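Local coordinates for transcobalamin-1 (PDB 4KKI), which binds vitamin B12 with femtomolar affinity, carries it, and protects it from the acid of the stomach, at residues 57-62 with 95-100; 150-155 with 298-303. One frame throughout, in Å; residues are numbered along the deposited sequence.

Both contacts belong to the N-terminal alpha domain, the alpha6-alpha6 helical barrel that holds cyanocobalamin together with the C-terminal beta domain. Contact 1 joins helix 55-63 to helix 92-102 and is complete before contact 2 opens; the segments of contact 2, on helix 144-156 and in the loop that follows helix 284-294, are 143 residues apart in sequence at their closest ends. The centres of the two contacts lie about 10 Å apart, and helix 92-102 packs directly on helix 144-156: Ala-96 CB is 3.7 Å from Asp-150 OD1. The loop rests on helix 92-102 as well, Leu-100 CD2 standing 3.8 Å from Ile-302 CD1. Early and late parts of the domain thus pack together beside the corrinoid site.

Contact 1: residues 57-62 with 95-100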
ATOM      1  N   VAL A  57       5.934  -9.033   1.558  1.00 33.11           N
ATOM      2  CA  VAL A  57       6.589  -9.451   2.787  1.00 32.67           C
ATOM      3  C   VAL A  57       8.092  -9.635   2.579  1.00 43.39           C
ATOM      4  O   VAL A  57       8.904  -9.099   3.338  1.00 45.56           O
ATOM      5  CB  VAL A  57       5.968 -10.762   3.311  1.00 44.21           C
ATOM      6  CG1 VAL A  57       6.800 -11.344   4.439  1.00 44.22           C
ATOM      7  CG2 VAL A  57       4.530 -10.522   3.754  1.00 41.03           C
ATOM      8  N   VAL A  58       8.455 -10.385   1.544  1.00 33.51           N
ATOM      9  CA  VAL A  58       9.856 -10.655   1.242  1.00 36.16           C
ATOM     10  C   VAL A  58      10.588  -9.376   0.831  1.00 38.82           C
ATOM     11  O   VAL A  58      11.724  -9.146   1.246  1.00 36.87           O
ATOM     12  CB  VAL A  58      10.006 -11.756   0.159  1.00 40.09           C
ATOM     13  CG1 VAL A  58      11.436 -11.823  -0.359  1.00 35.01           C
ATOM     14  CG2 VAL A  58       9.573 -13.108   0.713  1.00 37.27           C
ATOM     15  N   LEU A  59       9.929  -8.542   0.030  1.00 35.91           N
ATOM     16  CA  LEU A  59      10.477  -7.239  -0.343  1.00 41.49           C
ATOM     17  C   LEU A  59      10.822  -6.420   0.897  1.00 39.50           C
ATOM     18  O   LEU A  59      11.908  -5.854   0.997  1.00 40.32           O
ATOM     19  CB  LEU A  59       9.482  -6.463  -1.210  1.00 37.67           C
ATOM     20  CG  LEU A  59       9.778  -4.977  -1.447  1.00 38.59           C
ATOM     21  CD1 LEU A  59      11.157  -4.772  -2.058  1.00 33.57           C
ATOM     22  CD2 LEU A  59       8.710  -4.348  -2.330  1.00 35.06           C
ATOM     23  N   SER A  60       9.884  -6.374   1.835  1.00 35.98           N
ATOM     24  CA  SER A  60      10.052  -5.631   3.075  1.00 36.27           C
ATOM     25  C   SER A  60      11.259  -6.128   3.868  1.00 34.50           C
ATOM     26  O   SER A  60      12.071  -5.337   4.348  1.00 37.34           O
ATOM     27  CB  SER A  60       8.783  -5.756   3.921  1.00 33.93           C
ATOM     28  OG  SER A  60       8.958  -5.188   5.205  1.00 47.20           O
ATOM     29  N   LEU A  61      11.371  -7.445   3.994  1.00 39.80           N
ATOM     30  CA  LEU A  61      12.445  -8.066   4.762  1.00 46.82           C
ATOM     31  C   LEU A  61      13.820  -7.878   4.124  1.00 45.02           C
ATOM     32  O   LEU A  61      14.784  -7.524   4.806  1.00 43.55           O
ATOM     33  CB  LEU A  61      12.154  -9.555   4.962  1.00 47.25           C
ATOM     34  CG  LEU A  61      10.949  -9.837   5.862  1.00 44.31           C
ATOM     35  CD1 LEU A  61      10.533 -11.294   5.785  1.00 41.86           C
ATOM     36  CD2 LEU A  61      11.266  -9.442   7.296  1.00 35.55           C
ATOM     37  N   LYS A  62      13.910  -8.118   2.820  1.00 42.37           N
ATOM     38  CA  LYS A  62      15.184  -8.001   2.114  1.00 52.13           C
ATOM     39  C   LYS A  62      15.690  -6.562   2.152  1.00 51.72           C
ATOM     40  O   LYS A  62      16.897  -6.314   2.172  1.00 52.06           O
ATOM     41  CB  LYS A  62      15.053  -8.499   0.670  1.00 50.43           C
ATOM     42  CG  LYS A  62      14.697  -9.978   0.562  1.00 58.07           C
ATOM     43  CD  LYS A  62      15.680 -10.740  -0.312  1.00 65.29           C
ATOM     44  CE  LYS A  62      15.609 -10.293  -1.762  1.00 68.22           C
ATOM     45  NZ  LYS A  62      16.565 -11.058  -2.611  1.00 78.05           N
ATOM     46  N   LEU A  95       3.014  -6.677 -10.610  1.00 34.24           N
ATOM     47  CA  LEU A  95       4.234  -7.031 -11.318  1.00 34.69           C
ATOM     48  C   LEU A  95       5.389  -6.145 -10.864  1.00 38.80           C
ATOM     49  O   LEU A  95       6.529  -6.603 -10.751  1.00 39.75           O
ATOM     50  CB  LEU A  95       4.033  -6.911 -12.831  1.00 38.97           C
ATOM     51  CG  LEU A  95       5.252  -7.245 -13.689  1.00 48.67           C
ATOM     52  CD1 LEU A  95       5.773  -8.629 -13.340  1.00 51.25           C
ATOM     53  CD2 LEU A  95       4.917  -7.154 -15.170  1.00 55.56           C
ATOM     54  N   ALA A  96       5.087  -4.874 -10.608  1.00 39.16           N
ATOM     55  CA  ALA A  96       6.084  -3.934 -10.106  1.00 43.21           C
ATOM     56  C   ALA A  96       6.675  -4.424  -8.784  1.00 39.65           C
ATOM     57  O   ALA A  96       7.890  -4.416  -8.604  1.00 39.06           O
ATOM     58  CB  ALA A  96       5.478  -2.547  -9.941  1.00 36.58           C
ATOM     59  N   LEU A  97       5.811  -4.854  -7.869  1.00 37.44           N
ATOM     60  CA  LEU A  97       6.266  -5.376  -6.581  1.00 42.52           C
ATOM     61  C   LEU A  97       7.092  -6.644  -6.750  1.00 42.90           C
ATOM     62  O   LEU A  97       8.052  -6.869  -6.014  1.00 42.43           O
ATOM     63  CB  LEU A  97       5.084  -5.644  -5.649  1.00 36.45           C
ATOM     64  CG  LEU A  97       4.434  -4.422  -4.996  1.00 44.27           C
ATOM     65  CD1 LEU A  97       3.211  -4.837  -4.197  1.00 42.67           C
ATOM     66  CD2 LEU A  97       5.430  -3.689  -4.108  1.00 37.40           C
ATOM     67  N   ILE A  98       6.710  -7.474  -7.716  1.00 49.19           N
ATOM     68  CA  ILE A  98       7.445  -8.701  -7.995  1.00 42.14           C
ATOM     69  C   ILE A  98       8.870  -8.374  -8.411  1.00 38.93           C
ATOM     70  O   ILE A  98       9.829  -8.948  -7.895  1.00 42.49           O
ATOM     71  CB  ILE A  98       6.759  -9.537  -9.088  1.00 40.74           C
ATOM     72  CG1 ILE A  98       5.479 -10.164  -8.536  1.00 38.25           C
ATOM     73  CG2 ILE A  98       7.690 -10.628  -9.603  1.00 34.14           C
ATOM     74  CD1 ILE A  98       4.713 -10.975  -9.549  1.00 38.45           C
ATOM     75  N   ILE A  99       9.001  -7.428  -9.335  1.00 40.10           N
ATOM     76  CA  ILE A  99      10.304  -7.002  -9.818  1.00 45.48           C
ATOM     77  C   ILE A  99      11.136  -6.402  -8.685  1.00 48.02           C
ATOM     78  O   ILE A  99      12.325  -6.697  -8.557  1.00 42.46           O
ATOM     79  CB  ILE A  99      10.168  -5.992 -10.977  1.00 47.96           C
ATOM     80  CG1 ILE A  99       9.450  -6.648 -12.161  1.00 51.52           C
ATOM     81  CG2 ILE A  99      11.534  -5.463 -11.395  1.00 46.18           C
ATOM     82  CD1 ILE A  99       9.196  -5.724 -13.335  1.00 45.48           C
ATOM     83  N   LEU A 100      10.502  -5.577  -7.856  1.00 41.94           N
ATOM     84  CA  LEU A 100      11.192  -4.951  -6.733  1.00 44.55           C
ATOM     85  C   LEU A 100      11.677  -6.000  -5.740  1.00 47.36           C
ATOM     86  O   LEU A 100      12.826  -5.966  -5.308  1.00 52.84           O
ATOM     87  CB  LEU A 100      10.291  -3.936  -6.028  1.00 31.69           C
ATOM     88  CG  LEU A 100       9.892  -2.691  -6.825  1.00 44.15           C
ATOM     89  CD1 LEU A 100       8.888  -1.861  -6.036  1.00 42.21           C
ATOM     90  CD2 LEU A 100      11.111  -1.858  -7.196  1.00 40.00           C
TER
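Leu-59 reaches from helix 55-63 to helix 92-102 with both of its methyls; both pack on Leu-100, and CD2 also touches Leu-97. Its CB points toward the facing helix, and with CG anti to the backbone N (chi1 168°) both methyls reach that helix. The close-packed part lies at Leu-100, whose CA is 6.8 Å from Leu-59 CA. There Leu-59 CD1 sits against the backbone, 3.8 Å from Leu-100 O, while Leu-59 CD2 comes within 4.0 Å of Leu-100 CB, so that the fork of the leucine grips the root of one residue. Replacing Leu-59 with alanine would probably open a gap between the two helices and take from Leu-97 and the root of Leu-100 the methyls that meet them. The other end is looser: Leu-97 meets Leu-59 through a single pair of methyls, CD2 to CD2 at 3.8 Å, with the two side chains crossing at about a right angle. Leu-97 is also partly exposed, and its side chain lies about 4 Å from the bound cyanocobalamin at nearest approach. No hydrogen bond links the two segments. This is helix-on-helix apolar packing within the alpha6-alpha6 barrel, at a point close to the corrinoid site.

Contact 2: residues 150-155 with 298-303; sequences DVLALC and TFLDIN
Phe-299 and Leu-300, consecutive residues of a short 3-10 turn, receive the side chain of Leu-152 between them. The CB of Leu-152 points from helix 144-156 toward the turn, and with CG anti to the backbone N (chi1 177°) the two methyls that divide at CG are carried to it. One methyl, CD2, lies at the edge of the phenyl ring, near the ring plane, 3.6 Å from Phe-299 CD2 and 3.7 Å from Phe-299 CB. It therefore fills the angle between the ring and its stem and does not cover a face. The other methyl, CD1, meets Leu-300 CD2 at 3.8 Å. The turn that presents these two partners is fixed from its own start by an ST turn: Thr-298 OG1 accepts from Leu-300 N at 3.0 Å. Asp-301 then folds back, its OD2 taking the N-H of Thr-298 at 3.0 Å from above the carboxylate plane, 50° out of it. Met-190 of helix 185-203 also touches Phe-299, and Gln-249 OE1 accepts from the backbone N of Phe-299. Leu-300 packs further on Cys-197, whose disulfide to Cys-155 ties helix 185-203 to helix 144-156.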
ATOM      1  N   ASP A 150       4.801   1.424 -10.571  1.00 33.03           N
ATOM      2  CA  ASP A 150       5.263   1.120 -11.924  1.00 44.05           C
ATOM      3  C   ASP A 150       6.471   1.960 -12.315  1.00 42.37           C
ATOM      4  O   ASP A 150       7.494   1.428 -12.748  1.00 46.68           O
ATOM      5  CB  ASP A 150       4.139   1.332 -12.937  1.00 41.33           C
ATOM      6  CG  ASP A 150       2.969   0.399 -12.714  1.00 46.46           C
ATOM      7  OD1 ASP A 150       3.177  -0.690 -12.140  1.00 42.51           O
ATOM      8  OD2 ASP A 150       1.840   0.761 -13.105  1.00 46.05           O
ATOM      9  N   VAL A 151       6.343   3.273 -12.164  1.00 39.41           N
ATOM     10  CA  VAL A 151       7.427   4.188 -12.490  1.00 34.96           C
ATOM     11  C   VAL A 151       8.656   3.901 -11.631  1.00 43.53           C
ATOM     12  O   VAL A 151       9.781   3.902 -12.127  1.00 44.40           O
ATOM     13  CB  VAL A 151       6.994   5.658 -12.315  1.00 38.55           C
ATOM     14  CG1 VAL A 151       8.166   6.598 -12.563  1.00 42.19           C
ATOM     15  CG2 VAL A 151       5.841   5.979 -13.254  1.00 37.89           C
ATOM     16  N   LEU A 152       8.430   3.638 -10.347  1.00 40.60           N
ATOM     17  CA  LEU A 152       9.517   3.351  -9.415  1.00 38.88           C
ATOM     18  C   LEU A 152      10.326   2.136  -9.857  1.00 43.54           C
ATOM     19  O   LEU A 152      11.555   2.187  -9.921  1.00 43.84           O
ATOM     20  CB  LEU A 152       8.969   3.136  -8.001  1.00 39.96           C
ATOM     21  CG  LEU A 152       9.967   2.748  -6.907  1.00 41.54           C
ATOM     22  CD1 LEU A 152      11.065   3.793  -6.773  1.00 34.68           C
ATOM     23  CD2 LEU A 152       9.251   2.546  -5.574  1.00 40.24           C
ATOM     24  N   ALA A 153       9.625   1.051 -10.171  1.00 44.45           N
ATOM     25  CA  ALA A 153      10.269  -0.190 -10.589  1.00 46.25           C
ATOM     26  C   ALA A 153      11.004  -0.036 -11.920  1.00 44.52           C
ATOM     27  O   ALA A 153      12.143  -0.482 -12.060  1.00 45.61           O
ATOM     28  CB  ALA A 153       9.247  -1.315 -10.670  1.00 40.47           C
ATOM     29  N   LEU A 154      10.350   0.596 -12.892  1.00 38.20           N
ATOM     30  CA  LEU A 154      10.957   0.838 -14.198  1.00 42.27           C
ATOM     31  C   LEU A 154      12.188   1.731 -14.084  1.00 47.49           C
ATOM     32  O   LEU A 154      13.173   1.544 -14.800  1.00 47.84           O
ATOM     33  CB  LEU A 154       9.943   1.469 -15.155  1.00 32.89           C
ATOM     34  CG  LEU A 154       8.780   0.579 -15.593  1.00 39.82           C
ATOM     35  CD1 LEU A 154       7.756   1.383 -16.380  1.00 32.57           C
ATOM     36  CD2 LEU A 154       9.290  -0.595 -16.411  1.00 46.32           C
ATOM     37  N   CYS A 155      12.123   2.701 -13.177  1.00 46.04           N
ATOM     38  CA  CYS A 155      13.232   3.617 -12.940  1.00 40.38           C
ATOM     39  C   CYS A 155      14.425   2.928 -12.278  1.00 41.58           C
ATOM     40  O   CYS A 155      15.566   3.094 -12.709  1.00 45.07           O
ATOM     41  CB  CYS A 155      12.769   4.795 -12.080  1.00 39.50           C
ATOM     42  SG  CYS A 155      14.101   5.851 -11.503  1.00 39.96           S
ATOM     43  N   THR A 298      14.259   2.988   2.659  1.00 33.03           N
ATOM     44  CA  THR A 298      13.175   3.297   1.732  1.00 36.53           C
ATOM     45  C   THR A 298      13.302   2.409   0.501  1.00 42.78           C
ATOM     46  O   THR A 298      14.286   1.687   0.349  1.00 38.68           O
ATOM     47  CB  THR A 298      13.203   4.767   1.266  1.00 35.30           C
ATOM     48  OG1 THR A 298      14.186   4.929   0.235  1.00 36.77           O
ATOM     49  CG2 THR A 298      13.514   5.706   2.425  1.00 33.22           C
ATOM     50  N   PHE A 299      12.313   2.474  -0.383  1.00 41.12           N
ATOM     51  CA  PHE A 299      12.362   1.717  -1.630  1.00 32.44           C
ATOM     52  C   PHE A 299      13.528   2.139  -2.526  1.00 45.94           C
ATOM     53  O   PHE A 299      13.908   1.407  -3.438  1.00 44.65           O
ATOM     54  CB  PHE A 299      11.041   1.834  -2.395  1.00 37.52           C
ATOM     55  CG  PHE A 299       9.934   0.978  -1.839  1.00 32.95           C
ATOM     56  CD1 PHE A 299      10.174   0.098  -0.798  1.00 41.79           C
ATOM     57  CD2 PHE A 299       8.658   1.049  -2.367  1.00 49.94           C
ATOM     58  CE1 PHE A 299       9.158  -0.690  -0.288  1.00 50.54           C
ATOM     59  CE2 PHE A 299       7.638   0.259  -1.867  1.00 50.48           C
ATOM     60  CZ  PHE A 299       7.889  -0.611  -0.826  1.00 46.58           C
ATOM     61  N   LEU A 300      14.097   3.312  -2.267  1.00 41.15           N
ATOM     62  CA  LEU A 300      15.208   3.809  -3.077  1.00 44.22           C
ATOM     63  C   LEU A 300      16.544   3.172  -2.703  1.00 43.90           C
ATOM     64  O   LEU A 300      17.551   3.387  -3.377  1.00 45.60           O
ATOM     65  CB  LEU A 300      15.309   5.330  -2.986  1.00 42.25           C
ATOM     66  CG  LEU A 300      14.103   6.101  -3.519  1.00 50.81           C
ATOM     67  CD1 LEU A 300      14.374   7.591  -3.469  1.00 51.94           C
ATOM     68  CD2 LEU A 300      13.762   5.658  -4.933  1.00 48.26           C
ATOM     69  N   ASP A 301      16.549   2.387  -1.629  1.00 44.60           N
ATOM     70  CA  ASP A 301      17.757   1.683  -1.208  1.00 48.57           C
ATOM     71  C   ASP A 301      17.935   0.378  -1.978  1.00 50.99           C
ATOM     72  O   ASP A 301      18.868  -0.384  -1.726  1.00 53.41           O
ATOM     73  CB  ASP A 301      17.723   1.415   0.295  1.00 47.87           C
ATOM     74  CG  ASP A 301      17.805   2.686   1.105  1.00 52.21           C
ATOM     75  OD1 ASP A 301      18.463   3.638   0.639  1.00 48.88           O
ATOM     76  OD2 ASP A 301      17.207   2.738   2.199  1.00 56.71           O
ATOM     77  N   ILE A 302      17.029   0.130  -2.918  1.00 49.15           N
ATOM     78  CA  ILE A 302      17.125  -1.031  -3.789  1.00 61.13           C
ATOM     79  C   ILE A 302      18.245  -0.853  -4.813  1.00 67.81           C
ATOM     80  O   ILE A 302      18.135  -0.054  -5.746  1.00 68.66           O
ATOM     81  CB  ILE A 302      15.790  -1.296  -4.509  1.00 59.15           C
ATOM     82  CG1 ILE A 302      14.718  -1.702  -3.496  1.00 55.25           C
ATOM     83  CG2 ILE A 302      15.956  -2.376  -5.564  1.00 70.72           C
ATOM     84  CD1 ILE A 302      13.337  -1.877  -4.091  1.00 52.42           C
ATOM     85  N   ASN A 303      19.333  -1.590  -4.617  1.00 64.98           N
ATOM     86  CA  ASN A 303      20.455  -1.570  -5.545  1.00 71.72           C
ATOM     87  C   ASN A 303      20.510  -2.896  -6.297  1.00 84.68           C
ATOM     88  O   ASN A 303      20.956  -3.909  -5.755  1.00 89.81           O
ATOM     89  CB  ASN A 303      21.764  -1.319  -4.790  1.00 79.00           C
ATOM     90  CG  ASN A 303      22.910  -0.918  -5.708  1.00 90.74           C
ATOM     91  OD1 ASN A 303      22.894  -1.201  -6.906  1.00 92.65           O
ATOM     92  ND2 ASN A 303      23.915  -0.257  -5.141  1.00 94.04           N
TER